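Local coordinates for protein aminoglycoside phosphotransferase (Mycobacterium smegmatis, PDB 6EF6) that phosphorylates (S)-1-amino-2-propanol, as a kinase of the phosphotransferase family associated with the aminoacetone utilization microcompartment, at residues A[78-83]-A[171-176]; A[150-155]-A[289-294]; A[226-231]-A[261-266]. One frame throughout, in Å; residues are numbered along the deposited sequence.

The three contacts lie in a two-lobed, kinase-like fold of the aminoglycoside phosphotransferase type. Interaction 1 joins the start of helix 78-94, which packs on the five-stranded sheet, to the loop before helix 177-180. Interactions 2 and 3 belong to the largely helical lobe, their centres about 12 Å apart; they touch where Thr154 meets Asp264 and Tyr289 meets Phe262. Interactions 1 and 2 alternate along the sequence, their centres about 24 Å apart. Interaction 3 has its centre about 14 Å from that of interaction 1; its segment 226-231, which carries a sodium ligand, touches the loop of interaction 1 through Trp175 and Ala230 and lies in the chain that interaction 2 closes.

Interaction 1 (A[78-83]-A[171-176]); sequences PHEIES and GRFSWD
Ser83 and Glu80 bring the first turns of helix 78-94, the probable counterpart of the kinase C-helix, against Gly171 and Arg172 in the loop before helix 177-180. The tight part is polar and held by two hydrogen bonds. Gly171 N donates to Ser83 OG over 3.0 Å in a nearly straight bond (166°), and Ser83 CB sits 3.4 Å from Gly171 O. A small serine suits this spot, and a glycine facing it carries no side chain to crowd the nearby His79 ring. Deeper in, Arg172 folds back at chi2 and chi3 (-70° and -60°), which turns its guanidinium edge to the helix. NH1 donates to Glu80 O at 2.9 Å; the carbonyl oxygen lies in the guanidinium plane, but the donor stands well above the carbonyl plane. Arginine suits the place because its other nitrogens are used too: NE binds Cys256 O and NH2 binds Asp254 O, tying the helix through one side chain to the segment following Asp252 of the sodium site.

The other side is looser and wetter. The Glu80 carboxylate makes no direct bond to the loop; OE1 takes Gln77 N, while OE2 reaches across through a water. That water, lying over one face of the Phe173 ring and one of the Arg172 guanidinium, donates to Glu80 OE2 at 2.6 Å and accepts from Phe173 N at 2.9 Å.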
loop_
_atom_site.group_PDB
_atom_site.type_symbol
_atom_site.label_atom_id
_atom_site.label_comp_id
_atom_site.label_asym_id
_atom_site.label_seq_id
_atom_site.Cartn_x
_atom_site.Cartn_y
_atom_site.Cartn_z
ATOM N N PRO A 78 -4.476 -8.527 -16.329
ATOM C CA PRO A 78 -5.844 -8.037 -16.090
ATOM C C PRO A 78 -6.639 -8.863 -15.095
ATOM O O PRO A 78 -7.406 -8.287 -14.331
ATOM C CB PRO A 78 -6.488 -8.023 -17.483
ATOM C CG PRO A 78 -5.376 -8.108 -18.435
ATOM C CD PRO A 78 -4.223 -8.804 -17.759
ATOM N N HIS A 79 -6.481 -10.181 -15.069
ATOM C CA HIS A 79 -7.241 -10.984 -14.117
ATOM C C HIS A 79 -6.883 -10.641 -12.681
ATOM O O HIS A 79 -7.737 -10.716 -11.793
ATOM C CB HIS A 79 -7.041 -12.477 -14.408
ATOM C CG HIS A 79 -5.748 -13.035 -13.891
ATOM N ND1 HIS A 79 -4.588 -13.047 -14.639
ATOM C CD2 HIS A 79 -5.436 -13.610 -12.705
ATOM C CE1 HIS A 79 -3.618 -13.599 -13.933
ATOM N NE2 HIS A 79 -4.106 -13.949 -12.755
ATOM N N GLU A 80 -5.626 -10.244 -12.435
ATOM C CA GLU A 80 -5.218 -9.810 -11.102
ATOM C C GLU A 80 -5.925 -8.526 -10.713
ATOM O O GLU A 80 -6.387 -8.386 -9.585
ATOM C CB GLU A 80 -3.718 -9.561 -11.079
ATOM C CG GLU A 80 -2.814 -10.746 -11.283
ATOM C CD GLU A 80 -1.360 -10.282 -11.389
ATOM O OE1 GLU A 80 -0.897 -10.065 -12.524
ATOM O OE2 GLU A 80 -0.702 -10.067 -10.336
ATOM N N ILE A 81 -6.028 -7.577 -11.647
ATOM C CA ILE A 81 -6.754 -6.339 -11.375
ATOM C C ILE A 81 -8.221 -6.645 -11.112
ATOM O O ILE A 81 -8.816 -6.125 -10.163
ATOM C CB ILE A 81 -6.556 -5.327 -12.525
ATOM C CG1 ILE A 81 -5.056 -5.007 -12.751
ATOM C CG2 ILE A 81 -7.344 -4.051 -12.230
ATOM C CD1 ILE A 81 -4.734 -4.130 -13.995
ATOM N N GLU A 82 -8.804 -7.544 -11.909
ATOM C CA GLU A 82 -10.186 -7.956 -11.669
ATOM C C GLU A 82 -10.375 -8.519 -10.263
ATOM O O GLU A 82 -11.401 -8.259 -9.634
ATOM C CB GLU A 82 -10.633 -8.971 -12.705
ATOM C CG GLU A 82 -10.761 -8.364 -14.096
ATOM C CD GLU A 82 -10.977 -9.412 -15.164
ATOM O OE1 GLU A 82 -10.889 -10.619 -14.851
ATOM O OE2 GLU A 82 -11.229 -9.024 -16.322
ATOM N N SER A 83 -9.395 -9.269 -9.743
ATOM C CA SER A 83 -9.472 -9.779 -8.382
ATOM C C SER A 83 -9.472 -8.660 -7.342
ATOM O O SER A 83 -10.192 -8.742 -6.338
ATOM C CB SER A 83 -8.355 -10.793 -8.145
ATOM O OG SER A 83 -8.613 -11.983 -8.889
ATOM N N GLY A 171 -7.077 -14.388 -7.919
ATOM C CA GLY A 171 -5.644 -14.461 -8.036
ATOM C C GLY A 171 -4.985 -13.149 -7.680
ATOM O O GLY A 171 -5.254 -12.138 -8.340
ATOM N N ARG A 172 -4.157 -13.161 -6.643
ATOM C CA ARG A 172 -3.320 -12.007 -6.344
ATOM C C ARG A 172 -1.949 -12.506 -5.907
ATOM O O ARG A 172 -1.817 -13.626 -5.420
ATOM C CB ARG A 172 -3.862 -11.113 -5.222
ATOM C CG ARG A 172 -5.177 -10.441 -5.540
ATOM C CD ARG A 172 -5.040 -9.348 -6.598
ATOM N NE ARG A 172 -4.125 -8.293 -6.176
ATOM C CZ ARG A 172 -3.873 -7.176 -6.839
ATOM N NH1 ARG A 172 -4.430 -6.927 -8.008
ATOM N NH2 ARG A 172 -3.081 -6.294 -6.323
ATOM N N PHE A 173 -0.936 -11.676 -6.085
ATOM C CA PHE A 173 0.420 -12.018 -5.679
ATOM C C PHE A 173 0.583 -11.985 -4.163
ATOM O O PHE A 173 -0.353 -11.680 -3.408
ATOM C CB PHE A 173 1.454 -11.186 -6.447
ATOM C CG PHE A 173 1.366 -9.666 -6.281
ATOM C CD1 PHE A 173 0.681 -9.043 -5.239
ATOM C CD2 PHE A 173 2.009 -8.839 -7.201
ATOM C CE1 PHE A 173 0.647 -7.672 -5.133
ATOM C CE2 PHE A 173 1.987 -7.441 -7.047
ATOM C CZ PHE A 173 1.314 -6.876 -6.037
ATOM N N SER A 174 1.769 -12.387 -3.709
ATOM C CA SER A 174 2.063 -12.565 -2.287
ATOM C C SER A 174 3.199 -11.663 -1.814
ATOM O O SER A 174 4.158 -11.390 -2.566
ATOM C CB SER A 174 2.468 -14.000 -1.977
ATOM O OG SER A 174 1.377 -14.873 -2.273
ATOM N N TRP A 175 3.075 -11.215 -0.566
ATOM C CA TRP A 175 4.105 -10.474 0.128
ATOM C C TRP A 175 4.661 -11.420 1.177
ATOM O O TRP A 175 4.681 -11.108 2.359
ATOM C CB TRP A 175 3.555 -9.183 0.739
ATOM C CG TRP A 175 3.065 -8.243 -0.297
ATOM C CD1 TRP A 175 1.745 -7.989 -0.674
ATOM C CD2 TRP A 175 3.867 -7.385 -1.135
ATOM N NE1 TRP A 175 1.710 -7.074 -1.683
ATOM C CE2 TRP A 175 2.980 -6.695 -2.004
ATOM C CE3 TRP A 175 5.255 -7.152 -1.264
ATOM C CZ2 TRP A 175 3.422 -5.793 -2.939
ATOM C CZ3 TRP A 175 5.690 -6.262 -2.240
ATOM C CH2 TRP A 175 4.779 -5.574 -3.042
ATOM N N ASP A 176 5.131 -12.577 0.725
ATOM C CA ASP A 176 5.793 -13.549 1.587
ATOM C C ASP A 176 7.290 -13.307 1.604
ATOM O O ASP A 176 7.768 -12.355 0.997
ATOM C CB ASP A 176 5.431 -14.974 1.162
ATOM C CG ASP A 176 5.755 -15.296 -0.291
ATOM O OD1 ASP A 176 6.336 -14.453 -0.965
ATOM O OD2 ASP A 176 5.435 -16.423 -0.709
HETATM O O HOH W 1 -1.537 -9.517 -7.984
#

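Interaction 2 (A[150-155]-A[289-294]); sequences LGRITA and YRSRRE
Close helix-to-turn packing, with no hydrogen bond across it, joins Gly151, Arg152 and Ala155 of helix 147-163 to Tyr289, late in helix 278-290, and Arg292 in the chain that follows, in the helical lobe of the kinase-like fold. Its centre is a CH-pi contact. Ala155 CB stands over the middle of the Tyr289 ring, 3.6 Å from the centroid and 8° off the normal; the methyl lies between that face and the following turn, where Arg292 CB is 3.7 Å from Ala155 CB. Tyr289 keeps CG anti to its own N (chi1 -168°), which lays the ring along the helix. Gly151, lacking a side chain, lets the two backbones close up until Tyr289 CA lies 3.4 Å from Gly151 O in a CA-H...O contact.

The phenol is fixed at its far end: Arg293 NH2 donates to Tyr289 OH at 2.7 Å, the hydroxyl tilted from the guanidinium plane, and His158 ND1 is hydrogen-bonded to the same hydroxyl. Gln162 OE1 holds Arg293 NH1. Tyr289 O accepts from both Arg292 N and Arg293 N, which secures the turn.

Toward solvent, the stem of one arginine lies over the guanidinium of the other. In one of the two conformers of Arg152, its CD covers the centre of the Arg292 guanidinium and its NE comes within 3.9 Å of Arg292 NH2, while the charge of Arg292 is met by a salt bridge to Asp96.

Elsewhere round helix 147-163, Ile153 packs on strands 237-239 and 248-250 and Thr154 on Asp264 of helix 263-268, while Tyr289 meets the rings of Phe262 and Trp285.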
loop_
_atom_site.group_PDB
_atom_site.type_symbol
_atom_site.label_atom_id
_atom_site.label_comp_id
_atom_site.label_asym_id
_atom_site.label_seq_id
_atom_site.Cartn_x
_atom_site.Cartn_y
_atom_site.Cartn_z
ATOM N N LEU A 150 -6.631 5.070 11.390
ATOM C CA LEU A 150 -6.034 4.135 10.444
ATOM C C LEU A 150 -6.030 2.717 11.000
ATOM O O LEU A 150 -6.375 1.758 10.280
ATOM C CB LEU A 150 -4.633 4.636 10.088
ATOM C CG LEU A 150 -3.808 3.721 9.174
ATOM C CD1 LEU A 150 -4.492 3.488 7.839
ATOM C CD2 LEU A 150 -2.442 4.415 8.950
ATOM N N GLY A 151 -5.665 2.549 12.265
ATOM C CA GLY A 151 -5.703 1.238 12.883
ATOM C C GLY A 151 -7.091 0.630 12.895
ATOM O O GLY A 151 -7.252 -0.573 12.662
ATOM N N ARG A 152 -8.109 1.426 13.234
ATOM C CA ARG A 152 -9.465 0.908 13.288
ATOM C C ARG A 152 -9.922 0.440 11.906
ATOM O O ARG A 152 -10.553 -0.625 11.778
ATOM C CB ARG A 152 -10.364 2.017 13.814
ATOM C CG ARG A 152 -11.797 1.562 14.004
ATOM C CD ARG A 152 -12.738 2.719 14.309
ATOM N NE ARG A 152 -13.018 3.536 13.126
ATOM C CZ ARG A 152 -12.824 4.851 13.032
ATOM N NH1 ARG A 152 -12.300 5.539 14.043
ATOM N NH2 ARG A 152 -13.152 5.482 11.909
ATOM N N ILE A 153 -9.644 1.222 10.873
ATOM C CA ILE A 153 -10.039 0.841 9.505
ATOM C C ILE A 153 -9.273 -0.399 9.039
ATOM O O ILE A 153 -9.862 -1.320 8.415
ATOM C CB ILE A 153 -9.883 2.044 8.565
ATOM C CG1 ILE A 153 -10.921 3.099 8.943
ATOM C CG2 ILE A 153 -9.987 1.599 7.053
ATOM C CD1 ILE A 153 -10.731 4.455 8.266
ATOM N N THR A 154 -8.001 -0.500 9.417
ATOM C CA THR A 154 -7.232 -1.699 9.082
ATOM C C THR A 154 -7.864 -2.939 9.703
ATOM O O THR A 154 -8.004 -3.989 9.044
ATOM C CB THR A 154 -5.782 -1.535 9.544
ATOM O OG1 THR A 154 -5.177 -0.406 8.924
ATOM C CG2 THR A 154 -4.979 -2.796 9.155
ATOM N N ALA A 155 -8.265 -2.874 10.984
ATOM C CA ALA A 155 -8.932 -3.996 11.626
ATOM C C ALA A 155 -10.181 -4.391 10.865
ATOM O O ALA A 155 -10.492 -5.574 10.737
ATOM C CB ALA A 155 -9.264 -3.637 13.071
ATOM N N TYR A 289 -7.200 -0.296 16.342
ATOM C CA TYR A 289 -7.357 -1.665 15.852
ATOM C C TYR A 289 -8.177 -2.498 16.812
ATOM O O TYR A 289 -9.188 -3.134 16.425
ATOM C CB TYR A 289 -5.974 -2.281 15.638
ATOM C CG TYR A 289 -6.022 -3.572 14.860
ATOM C CD1 TYR A 289 -6.403 -4.740 15.440
ATOM C CD2 TYR A 289 -5.665 -3.605 13.533
ATOM C CE1 TYR A 289 -6.440 -5.950 14.734
ATOM C CE2 TYR A 289 -5.729 -4.789 12.808
ATOM C CZ TYR A 289 -6.120 -5.928 13.423
ATOM O OH TYR A 289 -6.188 -7.158 12.747
ATOM N N ARG A 290 -7.798 -2.464 18.110
ATOM C CA ARG A 290 -8.456 -3.304 19.093
ATOM C C ARG A 290 -9.902 -2.914 19.324
ATOM O O ARG A 290 -10.667 -3.726 19.847
ATOM C CB ARG A 290 -7.666 -3.262 20.418
ATOM C CG ARG A 290 -6.366 -4.030 20.373
ATOM C CD ARG A 290 -5.605 -3.970 21.715
ATOM N NE ARG A 290 -4.443 -4.877 21.675
ATOM C CZ ARG A 290 -3.309 -4.712 22.336
ATOM N NH1 ARG A 290 -3.085 -3.638 23.071
ATOM N NH2 ARG A 290 -2.365 -5.644 22.236
ATOM N N SER A 291 -10.325 -1.716 18.931
ATOM C CA SER A 291 -11.723 -1.319 19.020
ATOM C C SER A 291 -12.608 -2.148 18.089
ATOM O O SER A 291 -13.826 -2.205 18.315
ATOM C CB SER A 291 -11.896 0.182 18.769
ATOM O OG SER A 291 -11.933 0.517 17.389
ATOM N N ARG A 292 -12.029 -2.764 17.065
ATOM C CA ARG A 292 -12.769 -3.564 16.086
ATOM C C ARG A 292 -12.367 -5.023 16.030
ATOM O O ARG A 292 -13.234 -5.858 15.718
ATOM C CB ARG A 292 -12.586 -2.967 14.673
ATOM C CG ARG A 292 -13.267 -1.659 14.474
ATOM C CD ARG A 292 -14.779 -1.797 14.397
ATOM N NE ARG A 292 -15.432 -0.503 14.589
ATOM C CZ ARG A 292 -15.687 0.375 13.622
ATOM N NH1 ARG A 292 -15.353 0.125 12.363
ATOM N NH2 ARG A 292 -16.282 1.519 13.925
ATOM N N ARG A 293 -11.138 -5.378 16.341
ATOM C CA ARG A 293 -10.634 -6.745 16.203
ATOM C C ARG A 293 -9.531 -6.971 17.223
ATOM O O ARG A 293 -8.709 -6.098 17.475
ATOM C CB ARG A 293 -10.070 -7.022 14.815
ATOM C CG ARG A 293 -9.569 -8.498 14.547
ATOM C CD ARG A 293 -8.974 -8.708 13.146
ATOM N NE ARG A 293 -8.562 -10.088 12.900
ATOM C CZ ARG A 293 -7.314 -10.558 12.977
ATOM N NH1 ARG A 293 -7.074 -11.842 12.717
ATOM N NH2 ARG A 293 -6.296 -9.777 13.312
ATOM N N GLU A 294 -9.487 -8.153 17.789
ATOM C CA GLU A 294 -8.425 -8.478 18.730
ATOM C C GLU A 294 -7.032 -8.316 18.129
ATOM O O GLU A 294 -6.781 -8.622 16.949
ATOM C CB GLU A 294 -8.572 -9.926 19.195
ATOM C CG GLU A 294 -8.469 -10.961 18.068
ATOM C CD GLU A 294 -8.071 -12.319 18.579
ATOM O OE1 GLU A 294 -8.552 -12.660 19.682
ATOM O OE2 GLU A 294 -7.253 -12.981 17.892
#

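Interaction 3 (A[226-231]-A[261-266]); sequences GLIHAD and YFYDFG. With NA (sodium ion), chain D.
Asp264 presents its carboxylate to the backbone N of Ala230, in the His-x-Asp sequence of what is probably the catalytic loop of this kinase-like fold; the pairing resembles the aspartate in protein kinases that holds this loop by its backbone. Asp264 OD1, met nearly end-on along its C-O bond, accepts from Ala230 N at 3.0 Å. Asp264 OD2 accepts from a water that in turn accepts from His229 N, and is hydrogen-bonded to His158 NE2. Both oxygens of this buried acid are thereby employed, which suits aspartate to the place.

Ile228 runs past Asp264 in the opposite direction and packs between two tyrosines. With CG1 between the backbone N and carbonyl carbon (chi1 57°), its branches part: CG2 goes to Tyr261 CD1 at 3.7 Å, and CD1 meets the edge of the Tyr263 ring, in its plane, at 3.8 Å from CD2. Gly226, bare of side chain, lets the Tyr261 ring lie with one face against its N. His229 ND1 accepts from Asp231 N across Ala230, in the imidazole plane, while NE2 is hydrogen-bonded to Ile251 O. Asp231 OD1 makes salt bridges to Arg233 and Arg310, and Asp231 OD2 binds the sodium ion, shared with Asp252, at 2.2 Å.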
loop_
_atom_site.group_PDB
_atom_site.type_symbol
_atom_site.label_atom_id
_atom_site.label_comp_id
_atom_site.label_asym_id
_atom_site.label_seq_id
_atom_site.Cartn_x
_atom_site.Cartn_y
_atom_site.Cartn_z
ATOM N N GLY A 226 -3.062 -13.705 5.320
ATOM C CA GLY A 226 -4.215 -13.768 4.439
ATOM C C GLY A 226 -4.233 -12.567 3.508
ATOM O O GLY A 226 -3.205 -11.938 3.269
ATOM N N LEU A 227 -5.398 -12.268 2.975
ATOM C CA LEU A 227 -5.567 -11.178 2.014
ATOM C C LEU A 227 -5.514 -9.812 2.729
ATOM O O LEU A 227 -6.284 -9.559 3.664
ATOM C CB LEU A 227 -6.876 -11.345 1.250
ATOM C CG LEU A 227 -7.212 -10.224 0.252
ATOM C CD1 LEU A 227 -6.200 -10.142 -0.869
ATOM C CD2 LEU A 227 -8.630 -10.409 -0.338
ATOM N N ILE A 228 -4.596 -8.945 2.298
ATOM C CA ILE A 228 -4.332 -7.620 2.858
ATOM C C ILE A 228 -4.239 -6.549 1.755
ATOM O O ILE A 228 -3.920 -6.801 0.600
ATOM C CB ILE A 228 -3.052 -7.581 3.726
ATOM C CG1 ILE A 228 -1.818 -8.035 2.940
ATOM C CG2 ILE A 228 -3.232 -8.397 4.984
ATOM C CD1 ILE A 228 -0.503 -7.698 3.617
ATOM N N HIS A 229 -4.519 -5.319 2.162
ATOM C CA HIS A 229 -4.352 -4.154 1.278
ATOM C C HIS A 229 -2.876 -3.901 0.925
ATOM O O HIS A 229 -2.550 -3.678 -0.237
ATOM C CB HIS A 229 -4.998 -2.954 1.947
ATOM C CG HIS A 229 -4.888 -1.665 1.199
ATOM N ND1 HIS A 229 -3.692 -0.979 1.056
ATOM C CD2 HIS A 229 -5.845 -0.919 0.586
ATOM C CE1 HIS A 229 -3.941 0.146 0.408
ATOM N NE2 HIS A 229 -5.236 0.216 0.128
ATOM N N ALA A 230 -1.997 -3.965 1.947
ATOM C CA ALA A 230 -0.541 -3.931 1.795
ATOM C C ALA A 230 0.001 -2.570 1.406
ATOM O O ALA A 230 1.193 -2.471 1.145
ATOM C CB ALA A 230 -0.023 -5.035 0.884
ATOM N N ASP A 231 -0.786 -1.494 1.457
ATOM C CA ASP A 231 -0.271 -0.126 1.276
ATOM C C ASP A 231 -1.103 0.868 2.074
ATOM O O ASP A 231 -1.529 1.916 1.567
ATOM C CB ASP A 231 -0.104 0.280 -0.192
ATOM C CG ASP A 231 0.809 1.494 -0.351
ATOM O OD1 ASP A 231 1.584 1.839 0.564
ATOM O OD2 ASP A 231 0.652 2.153 -1.414
ATOM N N TYR A 261 -1.067 -10.262 8.166
ATOM C CA TYR A 261 -1.997 -9.186 8.515
ATOM C C TYR A 261 -1.278 -7.972 9.101
ATOM O O TYR A 261 -1.557 -6.826 8.729
ATOM C CB TYR A 261 -3.102 -9.683 9.464
ATOM C CG TYR A 261 -4.071 -10.629 8.801
ATOM C CD1 TYR A 261 -4.846 -10.235 7.744
ATOM C CD2 TYR A 261 -4.161 -11.930 9.194
ATOM C CE1 TYR A 261 -5.737 -11.136 7.121
ATOM C CE2 TYR A 261 -5.025 -12.832 8.593
ATOM C CZ TYR A 261 -5.788 -12.410 7.526
ATOM O OH TYR A 261 -6.667 -13.332 6.939
ATOM N N PHE A 262 -0.377 -8.191 10.054
ATOM C CA PHE A 262 0.272 -7.067 10.721
ATOM C C PHE A 262 1.374 -6.403 9.917
ATOM O O PHE A 262 1.866 -5.335 10.317
ATOM C CB PHE A 262 0.556 -7.415 12.184
ATOM C CG PHE A 262 -0.730 -7.582 12.932
ATOM C CD1 PHE A 262 -1.480 -6.438 13.207
ATOM C CD2 PHE A 262 -1.255 -8.790 13.280
ATOM C CE1 PHE A 262 -2.707 -6.534 13.820
ATOM C CE2 PHE A 262 -2.501 -8.881 13.870
ATOM C CZ PHE A 262 -3.205 -7.759 14.139
ATOM N N TYR A 263 1.725 -6.934 8.740
ATOM C CA TYR A 263 2.517 -6.132 7.826
ATOM C C TYR A 263 1.796 -4.842 7.477
ATOM O O TYR A 263 2.444 -3.838 7.218
ATOM C CB TYR A 263 2.837 -6.975 6.579
ATOM C CG TYR A 263 3.504 -6.200 5.460
ATOM C CD1 TYR A 263 4.748 -5.584 5.613
ATOM C CD2 TYR A 263 2.884 -6.054 4.244
ATOM C CE1 TYR A 263 5.325 -4.854 4.607
ATOM C CE2 TYR A 263 3.474 -5.325 3.193
ATOM C CZ TYR A 263 4.687 -4.732 3.406
ATOM O OH TYR A 263 5.263 -4.014 2.387
ATOM N N ASP A 264 0.456 -4.824 7.487
ATOM C CA ASP A 264 -0.246 -3.567 7.239
ATOM C C ASP A 264 0.162 -2.467 8.228
ATOM O O ASP A 264 0.185 -1.264 7.852
ATOM C CB ASP A 264 -1.762 -3.780 7.284
ATOM C CG ASP A 264 -2.338 -4.372 6.031
ATOM O OD1 ASP A 264 -1.812 -4.173 4.920
ATOM O OD2 ASP A 264 -3.408 -5.029 6.172
ATOM N N PHE A 265 0.541 -2.827 9.472
ATOM C CA PHE A 265 1.044 -1.791 10.377
ATOM C C PHE A 265 2.379 -1.206 9.899
ATOM O O PHE A 265 2.626 0.014 9.973
ATOM C CB PHE A 265 1.206 -2.252 11.848
ATOM C CG PHE A 265 1.823 -1.182 12.678
ATOM C CD1 PHE A 265 1.120 -0.007 12.921
ATOM C CD2 PHE A 265 3.107 -1.341 13.194
ATOM C CE1 PHE A 265 1.701 1.038 13.608
ATOM C CE2 PHE A 265 3.696 -0.302 13.923
ATOM C CZ PHE A 265 2.983 0.874 14.156
ATOM N N GLY A 266 3.296 -2.051 9.423
ATOM C CA GLY A 266 4.506 -1.496 8.827
ATOM C C GLY A 266 4.201 -0.520 7.724
ATOM O O GLY A 266 4.838 0.533 7.618
HETATM NA NA NA D . 0.631 1.936 -3.617
HETATM O O HOH W 2 -7.655 -13.585 4.345
HETATM O O HOH W 3 -5.671 -4.945 4.693
HETATM O O HOH W 4 4.042 -4.071 -0.006
HETATM O O HOH W 5 -0.679 0.164 -3.762
HETATM O O HOH W 6 0.166 2.265 -6.023
HETATM O O HOH W 7 2.403 1.006 -3.970
#